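Side-chain contacts in tyrosinase (Burkholderia thailandensis, PDB 5ZRD), which catalyses the copper-dependent hydroxylation of monophenols to catechols and, as in other tyrosinases, probably oxidises these further to quinones: residues F61-P66 with N167-P172; S49-G54 with L154-S159; Y241-S246 with S414-P419. All blocks are in the same frame, centred on the assembly; numbering follows the deposited sequence.

Contact 1. Residues F61-P66 with N167-P172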
ATOM      1  N   PHE A  61     -11.927 -11.108 -13.602  1.00 33.40           N
ATOM      2  CA  PHE A  61     -10.551 -10.969 -13.245  1.00 34.07           C
ATOM      3  C   PHE A  61     -10.338 -11.298 -11.760  1.00 34.96           C
ATOM      4  O   PHE A  61     -11.222 -11.085 -10.990  1.00 33.58           O
ATOM      5  CB  PHE A  61     -10.078  -9.530 -13.463  1.00 29.57           C
ATOM      6  CG  PHE A  61      -9.885  -9.070 -14.892  1.00 32.85           C
ATOM      7  CD1 PHE A  61      -9.401  -9.925 -15.877  1.00 32.90           C
ATOM      8  CD2 PHE A  61     -10.060  -7.739 -15.221  1.00 27.94           C
ATOM      9  CE1 PHE A  61      -9.158  -9.469 -17.162  1.00 31.19           C
ATOM     10  CE2 PHE A  61      -9.810  -7.288 -16.504  1.00 30.37           C
ATOM     11  CZ  PHE A  61      -9.369  -8.153 -17.474  1.00 30.50           C
ATOM     12  N   GLN A  62      -9.130 -11.762 -11.406  1.00 34.53           N
ATOM     13  CA  GLN A  62      -8.545 -11.563 -10.104  1.00 36.81           C
ATOM     14  C   GLN A  62      -7.625 -10.335 -10.119  1.00 34.97           C
ATOM     15  O   GLN A  62      -6.990 -10.073 -11.095  1.00 38.10           O
ATOM     16  CB  GLN A  62      -7.717 -12.777  -9.718  1.00 39.11           C
ATOM     17  CG  GLN A  62      -8.538 -14.048  -9.648  1.00 44.26           C
ATOM     18  CD  GLN A  62      -7.696 -15.221  -9.216  1.00 49.58           C
ATOM     19  OE1 GLN A  62      -7.778 -16.288  -9.820  1.00 56.43           O
ATOM     20  NE2 GLN A  62      -6.865 -15.016  -8.193  1.00 48.50           N
ATOM     21  N   TYR A  63      -7.551  -9.606  -9.015  1.00 35.08           N
ATOM     22  CA  TYR A  63      -6.815  -8.386  -8.933  1.00 34.86           C
ATOM     23  C   TYR A  63      -5.648  -8.520  -7.955  1.00 38.09           C
ATOM     24  O   TYR A  63      -5.608  -9.405  -7.120  1.00 36.61           O
ATOM     25  CB  TYR A  63      -7.728  -7.254  -8.468  1.00 36.98           C
ATOM     26  CG  TYR A  63      -8.825  -6.961  -9.452  1.00 42.47           C
ATOM     27  CD1 TYR A  63      -8.582  -6.201 -10.590  1.00 42.91           C
ATOM     28  CD2 TYR A  63     -10.098  -7.483  -9.272  1.00 43.88           C
ATOM     29  CE1 TYR A  63      -9.584  -5.957 -11.517  1.00 43.60           C
ATOM     30  CE2 TYR A  63     -11.113  -7.230 -10.180  1.00 41.30           C
ATOM     31  CZ  TYR A  63     -10.847  -6.481 -11.312  1.00 42.23           C
ATOM     32  OH  TYR A  63     -11.836  -6.261 -12.210  1.00 43.89           O
ATOM     33  N   ARG A  64      -4.709  -7.607  -8.135  1.00 39.95           N
ATOM     34  CA  ARG A  64      -3.602  -7.373  -7.230  1.00 40.91           C
ATOM     35  C   ARG A  64      -3.752  -5.936  -6.707  1.00 40.29           C
ATOM     36  O   ARG A  64      -3.128  -4.948  -7.217  1.00 36.25           O
ATOM     37  CB  ARG A  64      -2.264  -7.599  -7.946  1.00 40.69           C
ATOM     38  CG  ARG A  64      -2.030  -9.027  -8.440  1.00 39.47           C
ATOM     39  CD  ARG A  64      -0.831  -9.105  -9.382  1.00 35.62           C
ATOM     40  NE  ARG A  64      -0.710 -10.379 -10.061  1.00 34.53           N
ATOM     41  CZ  ARG A  64       0.271 -11.260  -9.883  1.00 35.95           C
ATOM     42  NH1 ARG A  64       1.185 -11.036  -8.956  1.00 34.18           N
ATOM     43  NH2 ARG A  64       0.318 -12.367 -10.623  1.00 31.94           N
ATOM     44  N   LYS A  65      -4.628  -5.840  -5.700  1.00 42.51           N
ATOM     45  CA  LYS A  65      -5.029  -4.566  -5.115  1.00 43.84           C
ATOM     46  C   LYS A  65      -3.795  -3.759  -4.697  1.00 39.76           C
ATOM     47  O   LYS A  65      -3.768  -2.547  -4.916  1.00 36.61           O
ATOM     48  CB  LYS A  65      -6.026  -4.774  -3.962  1.00 53.20           C
ATOM     49  CG  LYS A  65      -7.490  -4.802  -4.393  1.00 62.09           C
ATOM     50  CD  LYS A  65      -7.969  -3.440  -4.932  1.00 80.52           C
ATOM     51  CE  LYS A  65      -8.642  -3.470  -6.295  1.00 82.47           C
ATOM     52  NZ  LYS A  65     -10.107  -3.679  -6.178  1.00 84.82           N
ATOM     53  N   PRO A  66      -2.772  -4.423  -4.101  1.00 35.04           N
ATOM     54  CA  PRO A  66      -1.630  -3.612  -3.690  1.00 34.99           C
ATOM     55  C   PRO A  66      -0.854  -3.095  -4.908  1.00 37.11           C
ATOM     56  O   PRO A  66      -0.364  -1.975  -4.873  1.00 42.65           O
ATOM     57  CB  PRO A  66      -0.810  -4.480  -2.737  1.00 35.84           C
ATOM     58  CG  PRO A  66      -1.698  -5.685  -2.424  1.00 35.91           C
ATOM     59  CD  PRO A  66      -2.734  -5.768  -3.527  1.00 33.90           C
ATOM     60  N   ASN A 167     -17.126   0.315 -14.201  1.00 28.50           N
ATOM     61  CA  ASN A 167     -15.983   0.573 -15.090  1.00 29.01           C
ATOM     62  C   ASN A 167     -16.146  -0.218 -16.395  1.00 28.80           C
ATOM     63  O   ASN A 167     -17.086  -1.011 -16.534  1.00 25.32           O
ATOM     64  CB  ASN A 167     -14.679   0.269 -14.348  1.00 31.31           C
ATOM     65  CG  ASN A 167     -14.614  -1.199 -14.037  1.00 30.71           C
ATOM     66  OD1 ASN A 167     -14.917  -1.974 -14.918  1.00 29.62           O
ATOM     67  ND2 ASN A 167     -14.332  -1.580 -12.808  1.00 28.15           N
ATOM     68  N   ILE A 168     -15.205  -0.036 -17.324  1.00 27.37           N
ATOM     69  CA  ILE A 168     -15.407  -0.508 -18.682  1.00 28.34           C
ATOM     70  C   ILE A 168     -15.148  -2.016 -18.739  1.00 30.31           C
ATOM     71  O   ILE A 168     -15.507  -2.667 -19.744  1.00 31.79           O
ATOM     72  CB  ILE A 168     -14.579   0.276 -19.723  1.00 29.25           C
ATOM     73  CG1 ILE A 168     -13.077   0.220 -19.452  1.00 29.44           C
ATOM     74  CG2 ILE A 168     -15.064   1.722 -19.841  1.00 29.35           C
ATOM     75  CD1 ILE A 168     -12.260   0.866 -20.511  1.00 27.47           C
ATOM     76  N   TYR A 169     -14.604  -2.593 -17.666  1.00 27.73           N
ATOM     77  CA  TYR A 169     -14.588  -4.046 -17.578  1.00 30.99           C
ATOM     78  C   TYR A 169     -16.008  -4.608 -17.488  1.00 33.36           C
ATOM     79  O   TYR A 169     -16.228  -5.743 -17.887  1.00 35.96           O
ATOM     80  CB  TYR A 169     -13.844  -4.564 -16.348  1.00 29.41           C
ATOM     81  CG  TYR A 169     -12.400  -4.185 -16.235  1.00 30.57           C
ATOM     82  CD1 TYR A 169     -11.663  -3.798 -17.345  1.00 32.35           C
ATOM     83  CD2 TYR A 169     -11.751  -4.246 -15.011  1.00 32.07           C
ATOM     84  CE1 TYR A 169     -10.324  -3.440 -17.233  1.00 31.18           C
ATOM     85  CE2 TYR A 169     -10.413  -3.895 -14.885  1.00 32.94           C
ATOM     86  CZ  TYR A 169      -9.691  -3.503 -16.005  1.00 33.34           C
ATOM     87  OH  TYR A 169      -8.380  -3.130 -15.910  1.00 33.61           O
ATOM     88  N   GLU A 170     -16.953  -3.832 -16.943  1.00 35.99           N
ATOM     89  CA  GLU A 170     -18.225  -4.388 -16.422  1.00 34.77           C
ATOM     90  C   GLU A 170     -19.253  -4.469 -17.533  1.00 33.54           C
ATOM     91  O   GLU A 170     -19.292  -3.585 -18.422  1.00 34.17           O
ATOM     92  CB  GLU A 170     -18.725  -3.555 -15.240  1.00 38.84           C
ATOM     93  CG  GLU A 170     -17.760  -3.619 -14.066  1.00 39.18           C
ATOM     94  CD  GLU A 170     -18.316  -3.057 -12.786  1.00 37.84           C
ATOM     95  OE1 GLU A 170     -18.007  -3.604 -11.715  1.00 37.26           O
ATOM     96  OE2 GLU A 170     -19.027  -2.063 -12.893  1.00 39.21           O
ATOM     97  N   LYS A 171     -20.049  -5.542 -17.461  1.00 31.87           N
ATOM     98  CA  LYS A 171     -21.076  -5.815 -18.429  1.00 31.81           C
ATOM     99  C   LYS A 171     -22.251  -6.484 -17.726  1.00 34.69           C
ATOM    100  O   LYS A 171     -22.052  -7.464 -16.992  1.00 35.33           O
ATOM    101  CB  LYS A 171     -20.468  -6.649 -19.564  1.00 36.08           C
ATOM    102  CG  LYS A 171     -19.926  -5.806 -20.705  1.00 37.82           C
ATOM    103  CD  LYS A 171     -18.725  -6.317 -21.445  1.00 37.72           C
ATOM    104  CE  LYS A 171     -19.027  -6.657 -22.879  1.00 40.03           C
ATOM    105  NZ  LYS A 171     -18.061  -6.082 -23.848  1.00 35.95           N
ATOM    106  N   PRO A 172     -23.484  -5.962 -17.949  1.00 37.25           N
ATOM    107  CA  PRO A 172     -24.624  -6.451 -17.177  1.00 37.31           C
ATOM    108  C   PRO A 172     -25.093  -7.858 -17.560  1.00 37.82           C
ATOM    109  O   PRO A 172     -24.830  -8.337 -18.686  1.00 35.56           O
ATOM    110  CB  PRO A 172     -25.774  -5.504 -17.556  1.00 40.55           C
ATOM    111  CG  PRO A 172     -25.490  -5.153 -19.000  1.00 34.87           C
ATOM    112  CD  PRO A 172     -23.977  -5.022 -18.990  1.00 36.37           C
TER
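Phe61 and Tyr169 make a T-shaped aromatic pair in the central di-copper domain of the tyrosinase fold. The planes stand at 90° and the centroids are 5.0 Å apart. Phe61 supplies the edge and Tyr169 the face. Phe61 CE2 sits over the middle of the Tyr169 ring, 3.8 Å from Tyr169 CE2. Tyr63, two residues on, also reaches Tyr169, with its ring edge and hydroxyl. Its OH is 3.5 Å from Tyr169 CD2, and its CE1 is 4.0 Å from Tyr169 CE2. The two tyrosine side chains run alongside each other, head to tail. Phe61 and Tyr63 both carry CG anti to their carbonyl carbon (chi1 -73° and -64°), which turns both rings to the same partner. Phe61 CB also lies over one face of the Tyr63 ring, toward its rim. Tyr169 sits in a type I turn from Asn167 to Glu170. Asn167 OD1 accepts weakly from Tyr169 N at 2.8 Å, an Asx turn. Both hydroxyls have partners beyond the two segments: Tyr63 OH bonds to Asp160 OD1, while Tyr169 OH accepts from Val472 N and is hydrogen-bonded to a glycerol. Trp79 adds a second edge-to-face partner to Phe61, whose side chain is about 11 Å from a copper ion. The contact is thus aromatic, while outside partners fix the phenol oxygens, so both tyrosine rings are held at two places.

Contact 2. Residues S49-G54 with L154-S159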
ATOM      1  N   SER A  49     -19.612 -24.973 -17.728  1.00 36.64           N
ATOM      2  CA  SER A  49     -20.516 -24.041 -18.453  1.00 37.48           C
ATOM      3  C   SER A  49     -19.706 -23.168 -19.408  1.00 37.91           C
ATOM      4  O   SER A  49     -18.552 -22.852 -19.148  1.00 38.91           O
ATOM      5  CB  SER A  49     -21.273 -23.143 -17.508  1.00 37.46           C
ATOM      6  OG  SER A  49     -20.387 -22.400 -16.668  1.00 35.49           O
ATOM      7  N   PHE A  50     -20.340 -22.696 -20.458  1.00 41.14           N
ATOM      8  CA  PHE A  50     -19.649 -21.801 -21.353  1.00 37.41           C
ATOM      9  C   PHE A  50     -19.221 -20.523 -20.619  1.00 38.53           C
ATOM     10  O   PHE A  50     -18.221 -19.932 -20.971  1.00 36.10           O
ATOM     11  CB  PHE A  50     -20.505 -21.468 -22.566  1.00 35.25           C
ATOM     12  CG  PHE A  50     -19.758 -20.619 -23.560  1.00 37.94           C
ATOM     13  CD1 PHE A  50     -18.571 -21.070 -24.116  1.00 38.17           C
ATOM     14  CD2 PHE A  50     -20.231 -19.371 -23.932  1.00 39.71           C
ATOM     15  CE1 PHE A  50     -17.864 -20.287 -25.008  1.00 37.84           C
ATOM     16  CE2 PHE A  50     -19.533 -18.597 -24.846  1.00 38.88           C
ATOM     17  CZ  PHE A  50     -18.359 -19.063 -25.390  1.00 38.68           C
ATOM     18  N   PHE A  51     -19.979 -20.086 -19.617  1.00 39.66           N
ATOM     19  CA  PHE A  51     -19.686 -18.805 -18.991  1.00 39.08           C
ATOM     20  C   PHE A  51     -18.396 -18.882 -18.170  1.00 36.63           C
ATOM     21  O   PHE A  51     -17.597 -17.955 -18.136  1.00 33.34           O
ATOM     22  CB  PHE A  51     -20.829 -18.353 -18.078  1.00 39.46           C
ATOM     23  CG  PHE A  51     -20.532 -17.079 -17.332  1.00 33.71           C
ATOM     24  CD1 PHE A  51     -20.661 -15.845 -17.955  1.00 33.08           C
ATOM     25  CD2 PHE A  51     -20.124 -17.118 -16.013  1.00 31.91           C
ATOM     26  CE1 PHE A  51     -20.376 -14.669 -17.273  1.00 33.87           C
ATOM     27  CE2 PHE A  51     -19.857 -15.941 -15.327  1.00 34.17           C
ATOM     28  CZ  PHE A  51     -19.965 -14.722 -15.961  1.00 34.90           C
ATOM     29  N   ALA A  52     -18.234 -19.997 -17.485  1.00 36.65           N
ATOM     30  CA  ALA A  52     -17.060 -20.232 -16.687  1.00 37.49           C
ATOM     31  C   ALA A  52     -15.824 -20.322 -17.597  1.00 36.24           C
ATOM     32  O   ALA A  52     -14.810 -19.683 -17.315  1.00 40.29           O
ATOM     33  CB  ALA A  52     -17.258 -21.498 -15.884  1.00 35.70           C
ATOM     34  N   LEU A  53     -15.956 -21.128 -18.664  1.00 34.04           N
ATOM     35  CA  LEU A  53     -14.907 -21.435 -19.659  1.00 34.24           C
ATOM     36  C   LEU A  53     -14.485 -20.140 -20.348  1.00 32.63           C
ATOM     37  O   LEU A  53     -13.309 -19.844 -20.347  1.00 35.06           O
ATOM     38  CB  LEU A  53     -15.412 -22.443 -20.699  1.00 35.03           C
ATOM     39  CG  LEU A  53     -15.423 -23.915 -20.278  1.00 38.53           C
ATOM     40  CD1 LEU A  53     -16.239 -24.750 -21.265  1.00 38.26           C
ATOM     41  CD2 LEU A  53     -14.001 -24.464 -20.184  1.00 41.12           C
ATOM     42  N   GLY A  54     -15.447 -19.402 -20.912  1.00 28.87           N
ATOM     43  CA  GLY A  54     -15.171 -18.099 -21.533  1.00 27.69           C
ATOM     44  C   GLY A  54     -14.546 -17.146 -20.543  1.00 28.73           C
ATOM     45  O   GLY A  54     -13.643 -16.379 -20.892  1.00 41.19           O
ATOM     46  N   LEU A 154     -24.959 -13.222 -21.512  1.00 34.76           N
ATOM     47  CA  LEU A 154     -24.362 -13.493 -20.239  1.00 34.46           C
ATOM     48  C   LEU A 154     -25.464 -13.888 -19.242  1.00 39.22           C
ATOM     49  O   LEU A 154     -26.442 -13.180 -19.132  1.00 36.93           O
ATOM     50  CB  LEU A 154     -23.628 -12.228 -19.796  1.00 34.85           C
ATOM     51  CG  LEU A 154     -22.406 -11.837 -20.631  1.00 38.13           C
ATOM     52  CD1 LEU A 154     -21.785 -10.552 -20.107  1.00 39.14           C
ATOM     53  CD2 LEU A 154     -21.379 -12.954 -20.628  1.00 34.93           C
ATOM     54  N   PRO A 155     -25.305 -15.024 -18.525  1.00 40.78           N
ATOM     55  CA  PRO A 155     -26.304 -15.436 -17.503  1.00 39.98           C
ATOM     56  C   PRO A 155     -26.257 -14.623 -16.197  1.00 41.93           C
ATOM     57  O   PRO A 155     -27.254 -14.544 -15.486  1.00 45.88           O
ATOM     58  CB  PRO A 155     -25.933 -16.892 -17.180  1.00 38.39           C
ATOM     59  CG  PRO A 155     -24.446 -16.937 -17.429  1.00 40.47           C
ATOM     60  CD  PRO A 155     -24.279 -16.081 -18.668  1.00 39.03           C
ATOM     61  N   VAL A 156     -25.076 -14.097 -15.872  1.00 41.43           N
ATOM     62  CA  VAL A 156     -24.858 -13.197 -14.766  1.00 38.87           C
ATOM     63  C   VAL A 156     -23.979 -12.077 -15.292  1.00 40.32           C
ATOM     64  O   VAL A 156     -23.431 -12.192 -16.389  1.00 37.53           O
ATOM     65  CB  VAL A 156     -24.171 -13.871 -13.567  1.00 42.33           C
ATOM     66  CG1 VAL A 156     -25.046 -14.949 -12.954  1.00 49.67           C
ATOM     67  CG2 VAL A 156     -22.824 -14.438 -13.956  1.00 42.66           C
ATOM     68  N   ALA A 157     -23.831 -11.047 -14.479  1.00 38.71           N
ATOM     69  CA  ALA A 157     -23.078  -9.882 -14.877  1.00 41.81           C
ATOM     70  C   ALA A 157     -21.586 -10.139 -14.655  1.00 38.89           C
ATOM     71  O   ALA A 157     -21.189 -10.857 -13.781  1.00 38.04           O
ATOM     72  CB  ALA A 157     -23.539  -8.666 -14.108  1.00 44.27           C
ATOM     73  N   LEU A 158     -20.796  -9.537 -15.506  1.00 39.51           N
ATOM     74  CA  LEU A 158     -19.412  -9.327 -15.245  1.00 40.03           C
ATOM     75  C   LEU A 158     -19.337  -8.052 -14.429  1.00 36.42           C
ATOM     76  O   LEU A 158     -19.547  -6.978 -14.965  1.00 32.90           O
ATOM     77  CB  LEU A 158     -18.661  -9.140 -16.564  1.00 38.25           C
ATOM     78  CG  LEU A 158     -18.519 -10.396 -17.413  1.00 38.94           C
ATOM     79  CD1 LEU A 158     -17.948 -10.046 -18.775  1.00 37.19           C
ATOM     80  CD2 LEU A 158     -17.634 -11.409 -16.706  1.00 41.30           C
ATOM     81  N   SER A 159     -19.053  -8.184 -13.160  1.00 32.88           N
ATOM     82  CA  SER A 159     -19.061  -7.016 -12.328  1.00 36.11           C
ATOM     83  C   SER A 159     -18.131  -7.211 -11.127  1.00 33.71           C
ATOM     84  O   SER A 159     -18.178  -8.228 -10.504  1.00 36.43           O
ATOM     85  CB  SER A 159     -20.493  -6.733 -11.898  1.00 37.65           C
ATOM     86  OG  SER A 159     -20.540  -6.142 -10.611  1.00 34.03           O
TER
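The ring of Phe51 is met at its edge by Leu154 and obliquely by three other residues. Leu154 CD2 lies in the ring plane, 3.9 Å from Phe51 CE1. Pro155 and Val156 come in on one side of that plane, neither squarely over the face nor at the edge. Pro155 CD is 3.7 Å from Phe51 CD1, near the root of the ring, and Pro155 CG reaches back to Phe51 CB. Val156 CG2 touches the far end, 3.5 Å from Phe51 CZ. With CG1 anti to the carbonyl carbon (chi1 -65°), CG2 is the branch left between the backbone N and the carbonyl carbon. Leu158 CD2 approaches from the other side of the plane, 4.1 Å from Phe51 CZ. The loop 154-159 therefore curls round the ring from its root to its far end. Phe51 stands in the first turn of helix 50-57, the helix that carries the copper ligand His57. Its CG is anti to the backbone N (chi1 176°), which extends the ring into the loop. Ser49 caps this helix: its OG accepts weakly from Ala52 N at 3.3 Å, while the same hydroxyl bonds to Asp46 O. Phe50 points into a different cluster, where it makes edge-to-face pairs with Trp36 and Phe152. On the loop side, the backbone of Leu154 is bonded to Gly174 and Tyr175, and the side chain of Leu158 packs on Thr309.

Contact 3. Residues Y241-S246 with S414-P419; sequences YVRCLS and SLLAVP
Leu416 pushes its two methyl groups against Val242 and Arg243. Its CD1 is 3.9 Å from Val242 CG1 and 4.0 Å from Arg243 CA. Its CD2 packs on the root of the arginine chain, 3.5 Å from Arg243 CG. That chain bends at chi2 (-135°) and runs back over the leucine in the opposite direction. One face of the guanidinium therefore lies above Leu416 CD2, with Leu416 CB on the same side. Arg243 NH2 ends 3.5 Å from Leu416 O. Next come the elements that place these groups. Val242 and Arg243 belong to helix 237-244, and Leu416 follows helix 410-415. Ala417 N bonds to Ser414 O at 2.8 Å, closing the turn that holds Leu416. Val242 also packs on Leu405, and Arg243 on Thr271. Behind the helix, Tyr241 and Leu245 lean on helix 315-334, which carries the copper ligand His320, and Tyr241 OH bonds to Glu119. The side chain of Arg243 is about 6 Å from a bound citric acid, probably from the crystallisation liquor. The contact is thus mainly apolar: the arginine gives its aliphatic root and one flat face of the guanidinium to the leucine, with NH2 close to a backbone carbonyl.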
ATOM      1  N   TYR A 241       0.002 -15.915 -42.064  1.00 29.82           N
ATOM      2  CA  TYR A 241      -0.136 -17.306 -41.590  1.00 28.60           C
ATOM      3  C   TYR A 241       0.855 -18.227 -42.316  1.00 29.23           C
ATOM      4  O   TYR A 241       1.492 -19.066 -41.684  1.00 25.66           O
ATOM      5  CB  TYR A 241      -1.564 -17.781 -41.781  1.00 28.04           C
ATOM      6  CG  TYR A 241      -2.502 -17.659 -40.608  1.00 31.60           C
ATOM      7  CD1 TYR A 241      -2.126 -18.064 -39.332  1.00 34.03           C
ATOM      8  CD2 TYR A 241      -3.819 -17.258 -40.791  1.00 29.82           C
ATOM      9  CE1 TYR A 241      -3.001 -17.980 -38.256  1.00 33.25           C
ATOM     10  CE2 TYR A 241      -4.706 -17.195 -39.729  1.00 29.52           C
ATOM     11  CZ  TYR A 241      -4.301 -17.560 -38.458  1.00 32.07           C
ATOM     12  OH  TYR A 241      -5.169 -17.540 -37.399  1.00 33.18           O
ATOM     13  N   VAL A 242       1.032 -18.029 -43.623  1.00 29.73           N
ATOM     14  CA  VAL A 242       2.044 -18.777 -44.395  1.00 30.28           C
ATOM     15  C   VAL A 242       3.427 -18.502 -43.810  1.00 31.47           C
ATOM     16  O   VAL A 242       4.153 -19.442 -43.481  1.00 32.38           O
ATOM     17  CB  VAL A 242       2.023 -18.477 -45.908  1.00 35.31           C
ATOM     18  CG1 VAL A 242       3.184 -19.158 -46.615  1.00 35.55           C
ATOM     19  CG2 VAL A 242       0.704 -18.861 -46.575  1.00 31.18           C
ATOM     20  N   ARG A 243       3.761 -17.239 -43.580  1.00 35.00           N
ATOM     21  CA  ARG A 243       5.074 -16.885 -42.963  1.00 36.12           C
ATOM     22  C   ARG A 243       5.298 -17.624 -41.633  1.00 34.92           C
ATOM     23  O   ARG A 243       6.433 -18.064 -41.349  1.00 35.95           O
ATOM     24  CB  ARG A 243       5.179 -15.389 -42.640  1.00 43.63           C
ATOM     25  CG  ARG A 243       5.803 -14.531 -43.726  1.00 58.08           C
ATOM     26  CD  ARG A 243       6.820 -13.532 -43.200  1.00 63.51           C
ATOM     27  NE  ARG A 243       7.227 -12.686 -44.313  1.00 77.34           N
ATOM     28  CZ  ARG A 243       8.206 -12.970 -45.176  1.00 82.18           C
ATOM     29  NH1 ARG A 243       9.085 -13.920 -44.894  1.00 70.86           N
ATOM     30  NH2 ARG A 243       8.300 -12.295 -46.313  1.00 79.78           N
ATOM     31  N   CYS A 244       4.269 -17.687 -40.771  1.00 31.82           N
ATOM     32  CA  CYS A 244       4.513 -18.195 -39.425  1.00 28.92           C
ATOM     33  C   CYS A 244       4.948 -19.661 -39.493  1.00 29.14           C
ATOM     34  O   CYS A 244       5.723 -20.087 -38.637  1.00 27.32           O
ATOM     35  CB  CYS A 244       3.328 -17.977 -38.494  1.00 32.99           C
ATOM     36  SG  CYS A 244       1.966 -19.163 -38.634  1.00 31.22           S
ATOM     37  N   LEU A 245       4.573 -20.371 -40.569  1.00 29.58           N
ATOM     38  CA  LEU A 245       4.881 -21.799 -40.705  1.00 31.76           C
ATOM     39  C   LEU A 245       6.378 -21.997 -40.952  1.00 32.46           C
ATOM     40  O   LEU A 245       6.880 -23.103 -40.757  1.00 36.59           O
ATOM     41  CB  LEU A 245       4.044 -22.425 -41.829  1.00 29.36           C
ATOM     42  CG  LEU A 245       2.538 -22.491 -41.556  1.00 31.00           C
ATOM     43  CD1 LEU A 245       1.808 -23.214 -42.673  1.00 30.94           C
ATOM     44  CD2 LEU A 245       2.241 -23.174 -40.236  1.00 32.34           C
ATOM     45  N   SER A 246       7.084 -20.936 -41.283  1.00 32.87           N
ATOM     46  CA  SER A 246       8.540 -20.987 -41.499  1.00 36.20           C
ATOM     47  C   SER A 246       9.301 -20.454 -40.276  1.00 32.91           C
ATOM     48  O   SER A 246      10.516 -20.281 -40.353  1.00 31.66           O
ATOM     49  CB  SER A 246       8.946 -20.186 -42.732  1.00 36.49           C
ATOM     50  OG  SER A 246       8.510 -20.811 -43.934  1.00 45.50           O
ATOM     51  N   SER A 414       7.016 -18.450 -53.080  1.00 50.74           N
ATOM     52  CA  SER A 414       7.194 -17.334 -53.925  1.00 52.55           C
ATOM     53  C   SER A 414       6.284 -16.199 -53.468  1.00 54.67           C
ATOM     54  O   SER A 414       6.660 -15.035 -53.591  1.00 55.91           O
ATOM     55  CB  SER A 414       6.923 -17.692 -55.349  1.00 56.00           C
ATOM     56  OG  SER A 414       5.533 -17.754 -55.541  1.00 55.86           O
ATOM     57  N   LEU A 415       5.105 -16.506 -52.951  1.00 54.22           N
ATOM     58  CA  LEU A 415       4.277 -15.423 -52.435  1.00 51.37           C
ATOM     59  C   LEU A 415       5.075 -14.612 -51.403  1.00 51.87           C
ATOM     60  O   LEU A 415       4.959 -13.395 -51.379  1.00 56.87           O
ATOM     61  CB  LEU A 415       3.007 -16.003 -51.813  1.00 51.79           C
ATOM     62  CG  LEU A 415       2.162 -14.988 -51.050  1.00 49.65           C
ATOM     63  CD1 LEU A 415       1.419 -14.079 -52.016  1.00 43.71           C
ATOM     64  CD2 LEU A 415       1.213 -15.694 -50.101  1.00 53.90           C
ATOM     65  N   LEU A 416       5.890 -15.298 -50.588  1.00 47.81           N
ATOM     66  CA  LEU A 416       6.786 -14.698 -49.584  1.00 54.25           C
ATOM     67  C   LEU A 416       8.103 -14.163 -50.192  1.00 54.48           C
ATOM     68  O   LEU A 416       8.920 -13.590 -49.454  1.00 56.71           O
ATOM     69  CB  LEU A 416       7.168 -15.768 -48.550  1.00 60.90           C
ATOM     70  CG  LEU A 416       6.045 -16.395 -47.717  1.00 69.07           C
ATOM     71  CD1 LEU A 416       6.635 -17.335 -46.657  1.00 66.49           C
ATOM     72  CD2 LEU A 416       5.158 -15.327 -47.075  1.00 68.92           C
ATOM     73  N   ALA A 417       8.385 -14.406 -51.468  1.00 45.34           N
ATOM     74  CA  ALA A 417       9.686 -14.036 -52.065  1.00 45.03           C
ATOM     75  C   ALA A 417       9.718 -12.541 -52.394  1.00 40.40           C
ATOM     76  O   ALA A 417       8.746 -11.955 -52.898  1.00 41.52           O
ATOM     77  CB  ALA A 417       9.959 -14.840 -53.326  1.00 42.99           C
ATOM     78  N   VAL A 418      10.884 -11.969 -52.173  1.00 41.10           N
ATOM     79  CA  VAL A 418      11.163 -10.618 -52.635  1.00 38.86           C
ATOM     80  C   VAL A 418      11.197 -10.632 -54.170  1.00 38.19           C
ATOM     81  O   VAL A 418      12.047 -11.294 -54.754  1.00 38.05           O
ATOM     82  CB  VAL A 418      12.486 -10.108 -52.041  1.00 37.10           C
ATOM     83  CG1 VAL A 418      12.810  -8.687 -52.522  1.00 34.56           C
ATOM     84  CG2 VAL A 418      12.459 -10.191 -50.515  1.00 35.44           C
ATOM     85  N   PRO A 419      10.272  -9.921 -54.828  1.00 37.95           N
ATOM     86  CA  PRO A 419      10.403  -9.771 -56.278  1.00 42.09           C
ATOM     87  C   PRO A 419      11.808  -9.246 -56.623  1.00 48.68           C
ATOM     88  O   PRO A 419      12.303  -8.378 -55.900  1.00 48.74           O
ATOM     89  CB  PRO A 419       9.364  -8.720 -56.708  1.00 42.04           C
ATOM     90  CG  PRO A 419       8.412  -8.634 -55.528  1.00 40.90           C
ATOM     91  CD  PRO A 419       9.227  -9.030 -54.310  1.00 38.81           C
TER

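From the N terminus, 49-54 opens contact 2 and 61-66 opens contact 1, with the copper ligand His57 between them. The chain then runs through 87 residues. At 154-159 it closes contact 2, and at 167-172 contact 1. The two loops therefore cross. Their later segments also meet directly: Lys171 O lies 2.8 Å from Leu158 N, a probable hydrogen bond. Together they tie helix 50-57 and the chain leading into helix 65-68 to the connection before and after strand 165-167. Contact 3 follows in series, closing a loop of 167 residues between helix 237-244 and the chain after helix 410-415. Its centre is about 40 Å from that of contact 2, across the chain's centre.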